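Long-range contact in beta-N-acetylhexosaminidase (Streptomyces plicatus, PDB 1JAK), which hydrolyses terminal beta-linked N-acetylhexosamine residues, probably by the substrate-assisted mechanism of glycoside hydrolase family 20: residues 418-430 with 471-485. Numbering follows the deposited sequence.
Sequences VEVQRSYDWDPAG and ELGWSPASTHDWDTY
The Tyr424 ring lies between those of His480 and Tyr485, a three-ring cluster outside the TIM barrel that ties helix 420-424 to helix 482-490 and the loop before it. Both neighbours form offset stacks with it, planes 8° apart: the Tyr485 ring lies over one face, centroids 3.9 Å apart, and the imidazole, shifted toward the rim, over the other. CG anti to the backbone N (chi1 173°) turns the phenol toward 471-485, where OH gives a hydrogen bond to Glu471 OE2 of helix 465-474 at 2.8 Å, on the anti side but tilted out of the carboxylate plane, and accepts a weak one from Asp481 N. The backbone of Tyr424 is gripped too: His480 NE2 donates to Tyr424 O at 2.9 Å, almost straight at 177°, while Trp426 N reaches the same oxygen from the opposite face of the carbonyl plane. Beside the cluster, Gln421 lies extended across the Trp482 indole, its amide stacked on the ring and CB 3.8 Å from the centroid of the six-membered ring, over its face, in a CH-pi contact; Val420 CG1 meets the indole edge. With Trp482 cut back to an alanine, the Gln421 side chain is likely to lose its flat support, and a gap would probably open beside Val420 and Tyr424. Leu472 CD1 sits over the Trp426 face, 3.4 Å from Trp426 CE2. In the second shell, Arg488 forms a salt bridge with Glu471 OE1, and Gln421 NE2 donates to Asp425 OD2; a water links Asp425 OD1 to Trp482 N. On the barrel side Trp426 packs against Leu392 of strand 389-392, its NE1 bonded to Ser423 O.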
loop_
_atom_site.group_PDB
_atom_site.type_symbol
_atom_site.label_atom_id
_atom_site.label_comp_id
_atom_site.label_asym_id
_atom_site.label_seq_id
_atom_site.Cartn_x
_atom_site.Cartn_y
_atom_site.Cartn_z
ATOM N N VAL A 418 -3.436 10.322 16.157
ATOM C CA VAL A 418 -2.552 9.180 15.997
ATOM C C VAL A 418 -1.118 9.599 15.719
ATOM O O VAL A 418 -0.747 9.859 14.574
ATOM C CB VAL A 418 -3.057 8.271 14.850
ATOM C CG1 VAL A 418 -2.165 7.040 14.714
ATOM C CG2 VAL A 418 -4.502 7.853 15.121
ATOM N N GLU A 419 -0.317 9.686 16.778
ATOM C CA GLU A 419 1.085 10.047 16.623
ATOM C C GLU A 419 1.854 8.846 16.089
ATOM O O GLU A 419 1.308 7.750 15.943
ATOM C CB GLU A 419 1.688 10.513 17.952
ATOM C CG GLU A 419 1.838 12.033 18.071
ATOM C CD GLU A 419 3.007 12.593 17.262
ATOM O OE1 GLU A 419 3.653 11.825 16.518
ATOM O OE2 GLU A 419 3.281 13.809 17.375
ATOM N N VAL A 420 3.127 9.062 15.803
ATOM C CA VAL A 420 3.969 8.014 15.252
ATOM C C VAL A 420 4.080 6.764 16.122
ATOM O O VAL A 420 3.975 5.649 15.616
ATOM C CB VAL A 420 5.370 8.567 14.951
ATOM C CG1 VAL A 420 6.225 7.499 14.281
ATOM C CG2 VAL A 420 5.244 9.791 14.051
ATOM N N GLN A 421 4.277 6.928 17.426
ATOM C CA GLN A 421 4.392 5.749 18.276
ATOM C C GLN A 421 3.116 4.917 18.285
ATOM O O GLN A 421 3.171 3.697 18.165
ATOM C CB GLN A 421 4.773 6.120 19.715
ATOM C CG GLN A 421 4.861 4.888 20.615
ATOM C CD GLN A 421 5.431 5.169 21.994
ATOM O OE1 GLN A 421 5.706 6.314 22.353
ATOM N NE2 GLN A 421 5.605 4.112 22.779
ATOM N N ARG A 422 1.963 5.567 18.414
ATOM C CA ARG A 422 0.705 4.827 18.435
ATOM C C ARG A 422 0.509 4.008 17.160
ATOM O O ARG A 422 0.046 2.869 17.203
ATOM C CB ARG A 422 -0.488 5.775 18.611
ATOM C CG ARG A 422 -1.821 5.032 18.728
ATOM C CD ARG A 422 -3.007 5.976 18.848
ATOM N NE ARG A 422 -4.255 5.247 19.073
ATOM C CZ ARG A 422 -4.583 4.659 20.219
ATOM N NH1 ARG A 422 -3.756 4.712 21.258
ATOM N NH2 ARG A 422 -5.738 4.015 20.329
ATOM N N SER A 423 0.873 4.588 16.023
ATOM C CA SER A 423 0.717 3.907 14.745
ATOM C C SER A 423 1.581 2.652 14.631
ATOM O O SER A 423 1.192 1.680 13.989
ATOM C CB SER A 423 1.061 4.871 13.604
ATOM O OG SER A 423 0.837 4.270 12.343
ATOM N N TYR A 424 2.743 2.677 15.278
ATOM C CA TYR A 424 3.701 1.571 15.229
ATOM C C TYR A 424 3.653 0.566 16.374
ATOM O O TYR A 424 3.837 -0.636 16.170
ATOM C CB TYR A 424 5.122 2.152 15.174
ATOM C CG TYR A 424 6.241 1.134 15.295
ATOM C CD1 TYR A 424 6.676 0.413 14.183
ATOM C CD2 TYR A 424 6.861 0.889 16.524
ATOM C CE1 TYR A 424 7.703 -0.525 14.286
ATOM C CE2 TYR A 424 7.891 -0.055 16.640
ATOM C CZ TYR A 424 8.307 -0.754 15.517
ATOM O OH TYR A 424 9.331 -1.671 15.610
ATOM N N ASP A 425 3.400 1.068 17.576
ATOM C CA ASP A 425 3.435 0.254 18.782
ATOM C C ASP A 425 2.338 -0.767 19.086
ATOM O O ASP A 425 1.621 -0.643 20.079
ATOM C CB ASP A 425 3.617 1.186 19.983
ATOM C CG ASP A 425 4.505 0.589 21.055
ATOM O OD1 ASP A 425 5.077 -0.500 20.826
ATOM O OD2 ASP A 425 4.637 1.220 22.125
ATOM N N TRP A 426 2.223 -1.781 18.236
ATOM C CA TRP A 426 1.258 -2.856 18.444
ATOM C C TRP A 426 1.692 -4.115 17.697
ATOM O O TRP A 426 2.602 -4.071 16.867
ATOM C CB TRP A 426 -0.167 -2.433 18.040
ATOM C CG TRP A 426 -0.341 -1.924 16.637
ATOM C CD1 TRP A 426 0.098 -0.733 16.133
ATOM C CD2 TRP A 426 -1.033 -2.583 15.568
ATOM N NE1 TRP A 426 -0.281 -0.608 14.816
ATOM C CE2 TRP A 426 -0.974 -1.729 14.444
ATOM C CE3 TRP A 426 -1.697 -3.810 15.451
ATOM C CZ2 TRP A 426 -1.554 -2.066 13.216
ATOM C CZ3 TRP A 426 -2.275 -4.146 14.230
ATOM C CH2 TRP A 426 -2.197 -3.273 13.126
ATOM N N ASP A 427 1.050 -5.238 18.010
ATOM C CA ASP A 427 1.380 -6.527 17.405
ATOM C C ASP A 427 0.157 -7.117 16.704
ATOM O O ASP A 427 -0.831 -7.460 17.354
ATOM C CB ASP A 427 1.868 -7.480 18.508
ATOM C CG ASP A 427 2.254 -8.856 17.985
ATOM O OD1 ASP A 427 2.126 -9.115 16.771
ATOM O OD2 ASP A 427 2.692 -9.688 18.810
ATOM N N PRO A 428 0.206 -7.239 15.366
ATOM C CA PRO A 428 -0.928 -7.795 14.618
ATOM C C PRO A 428 -1.415 -9.157 15.121
ATOM O O PRO A 428 -2.610 -9.447 15.084
ATOM C CB PRO A 428 -0.394 -7.875 13.191
ATOM C CG PRO A 428 0.550 -6.709 13.122
ATOM C CD PRO A 428 1.273 -6.793 14.449
ATOM N N ALA A 429 -0.486 -9.984 15.596
ATOM C CA ALA A 429 -0.817 -11.326 16.075
ATOM C C ALA A 429 -1.688 -11.389 17.326
ATOM O O ALA A 429 -2.451 -12.341 17.503
ATOM C CB ALA A 429 0.466 -12.119 16.305
ATOM N N GLY A 430 -1.570 -10.396 18.198
ATOM C CA GLY A 430 -2.367 -10.396 19.414
ATOM C C GLY A 430 -3.187 -9.130 19.554
ATOM O O GLY A 430 -3.507 -8.697 20.662
ATOM N N GLU A 471 6.708 -2.170 8.428
ATOM C CA GLU A 471 7.484 -2.999 9.343
ATOM C C GLU A 471 6.588 -4.002 10.061
ATOM O O GLU A 471 6.955 -5.164 10.225
ATOM C CB GLU A 471 8.227 -2.146 10.376
ATOM C CG GLU A 471 8.951 -2.997 11.425
ATOM C CD GLU A 471 10.213 -2.348 11.958
ATOM O OE1 GLU A 471 10.993 -1.814 11.141
ATOM O OE2 GLU A 471 10.434 -2.385 13.189
ATOM N N LEU A 472 5.411 -3.559 10.491
ATOM C CA LEU A 472 4.493 -4.462 11.176
ATOM C C LEU A 472 4.134 -5.627 10.261
ATOM O O LEU A 472 3.965 -6.757 10.715
ATOM C CB LEU A 472 3.220 -3.720 11.599
ATOM C CG LEU A 472 3.405 -2.624 12.650
ATOM C CD1 LEU A 472 2.055 -1.996 12.971
ATOM C CD2 LEU A 472 4.019 -3.214 13.911
ATOM N N GLY A 473 4.041 -5.357 8.963
ATOM C CA GLY A 473 3.697 -6.415 8.036
ATOM C C GLY A 473 4.865 -7.318 7.679
ATOM O O GLY A 473 4.680 -8.506 7.426
ATOM N N TRP A 474 6.073 -6.762 7.684
ATOM C CA TRP A 474 7.259 -7.520 7.292
ATOM C C TRP A 474 8.156 -8.131 8.373
ATOM O O TRP A 474 8.488 -9.322 8.317
ATOM C CB TRP A 474 8.122 -6.636 6.373
ATOM C CG TRP A 474 9.400 -7.288 5.914
ATOM C CD1 TRP A 474 10.521 -7.528 6.665
ATOM C CD2 TRP A 474 9.660 -7.845 4.620
ATOM N NE1 TRP A 474 11.456 -8.206 5.919
ATOM C CE2 TRP A 474 10.955 -8.414 4.661
ATOM C CE3 TRP A 474 8.925 -7.922 3.429
ATOM C CZ2 TRP A 474 11.529 -9.054 3.557
ATOM C CZ3 TRP A 474 9.497 -8.560 2.328
ATOM C CH2 TRP A 474 10.787 -9.117 2.402
ATOM N N SER A 475 8.554 -7.314 9.342
ATOM C CA SER A 475 9.479 -7.736 10.389
ATOM C C SER A 475 9.001 -8.745 11.425
ATOM O O SER A 475 7.812 -8.847 11.718
ATOM C CB SER A 475 10.013 -6.498 11.109
ATOM O OG SER A 475 10.590 -5.594 10.182
ATOM N N PRO A 476 9.945 -9.521 11.987
ATOM C CA PRO A 476 9.607 -10.520 13.004
ATOM C C PRO A 476 9.152 -9.800 14.271
ATOM O O PRO A 476 9.632 -8.712 14.578
ATOM C CB PRO A 476 10.929 -11.259 13.219
ATOM C CG PRO A 476 11.645 -11.084 11.903
ATOM C CD PRO A 476 11.356 -9.644 11.583
ATOM N N ALA A 477 8.231 -10.405 15.009
ATOM C CA ALA A 477 7.747 -9.792 16.237
ATOM C C ALA A 477 8.909 -9.489 17.179
ATOM O O ALA A 477 8.904 -8.478 17.880
ATOM C CB ALA A 477 6.744 -10.715 16.918
ATOM N N SER A 478 9.913 -10.361 17.181
ATOM C CA SER A 478 11.069 -10.189 18.054
ATOM C C SER A 478 11.858 -8.904 17.815
ATOM O O SER A 478 12.593 -8.457 18.698
ATOM C CB SER A 478 12.006 -11.395 17.931
ATOM O OG SER A 478 12.506 -11.529 16.615
ATOM N N THR A 479 11.713 -8.305 16.634
ATOM C CA THR A 479 12.440 -7.076 16.327
ATOM C C THR A 479 11.643 -5.824 16.667
ATOM O O THR A 479 12.172 -4.713 16.612
ATOM C CB THR A 479 12.816 -6.989 14.836
ATOM O OG1 THR A 479 11.622 -6.899 14.048
ATOM C CG2 THR A 479 13.618 -8.214 14.411
ATOM N N HIS A 480 10.375 -6.002 17.023
ATOM C CA HIS A 480 9.511 -4.870 17.349
ATOM C C HIS A 480 9.868 -4.204 18.674
ATOM O O HIS A 480 9.874 -4.846 19.726
ATOM C CB HIS A 480 8.047 -5.319 17.366
ATOM C CG HIS A 480 7.074 -4.192 17.522
ATOM N ND1 HIS A 480 6.775 -3.628 18.745
ATOM C CD2 HIS A 480 6.359 -3.501 16.603
ATOM C CE1 HIS A 480 5.917 -2.638 18.572
ATOM N NE2 HIS A 480 5.649 -2.539 17.282
ATOM N N ASP A 481 10.162 -2.909 18.609
ATOM C CA ASP A 481 10.525 -2.126 19.786
ATOM C C ASP A 481 10.585 -0.654 19.407
ATOM O O ASP A 481 11.425 -0.251 18.604
ATOM C CB ASP A 481 11.889 -2.565 20.321
ATOM C CG ASP A 481 12.306 -1.783 21.548
ATOM O OD1 ASP A 481 11.610 -1.885 22.581
ATOM O OD2 ASP A 481 13.325 -1.063 21.480
ATOM N N TRP A 482 9.705 0.149 19.993
ATOM C CA TRP A 482 9.659 1.572 19.686
ATOM C C TRP A 482 10.958 2.336 19.931
ATOM O O TRP A 482 11.406 3.088 19.067
ATOM C CB TRP A 482 8.516 2.244 20.456
ATOM C CG TRP A 482 8.547 3.736 20.354
ATOM C CD1 TRP A 482 8.864 4.620 21.346
ATOM C CD2 TRP A 482 8.320 4.518 19.176
ATOM N NE1 TRP A 482 8.853 5.903 20.858
ATOM C CE2 TRP A 482 8.522 5.872 19.529
ATOM C CE3 TRP A 482 7.969 4.209 17.855
ATOM C CZ2 TRP A 482 8.386 6.917 18.606
ATOM C CZ3 TRP A 482 7.833 5.248 16.936
ATOM C CH2 TRP A 482 8.043 6.587 17.320
ATOM N N ASP A 483 11.564 2.154 21.100
ATOM C CA ASP A 483 12.792 2.879 21.410
ATOM C C ASP A 483 13.905 2.695 20.387
ATOM O O ASP A 483 14.655 3.634 20.113
ATOM C CB ASP A 483 13.304 2.511 22.806
ATOM C CG ASP A 483 12.426 3.068 23.912
ATOM O OD1 ASP A 483 11.771 4.106 23.684
ATOM O OD2 ASP A 483 12.405 2.479 25.013
ATOM N N THR A 484 14.023 1.498 19.822
ATOM C CA THR A 484 15.062 1.259 18.828
ATOM C C THR A 484 14.550 1.563 17.422
ATOM O O THR A 484 15.314 1.984 16.557
ATOM C CB THR A 484 15.605 -0.191 18.895
ATOM O OG1 THR A 484 14.525 -1.125 18.810
ATOM C CG2 THR A 484 16.357 -0.409 20.205
ATOM N N TYR A 485 13.254 1.362 17.199
ATOM C CA TYR A 485 12.670 1.651 15.892
ATOM C C TYR A 485 12.746 3.146 15.589
ATOM O O TYR A 485 13.064 3.544 14.467
ATOM C CB TYR A 485 11.199 1.217 15.833
ATOM C CG TYR A 485 10.502 1.676 14.566
ATOM C CD1 TYR A 485 10.795 1.089 13.334
ATOM C CD2 TYR A 485 9.603 2.745 14.588
ATOM C CE1 TYR A 485 10.215 1.556 12.153
ATOM C CE2 TYR A 485 9.017 3.223 13.408
ATOM C CZ TYR A 485 9.332 2.624 12.199
ATOM O OH TYR A 485 8.785 3.100 11.029
HETATM O O HOH W 1 7.620 -1.012 21.721
#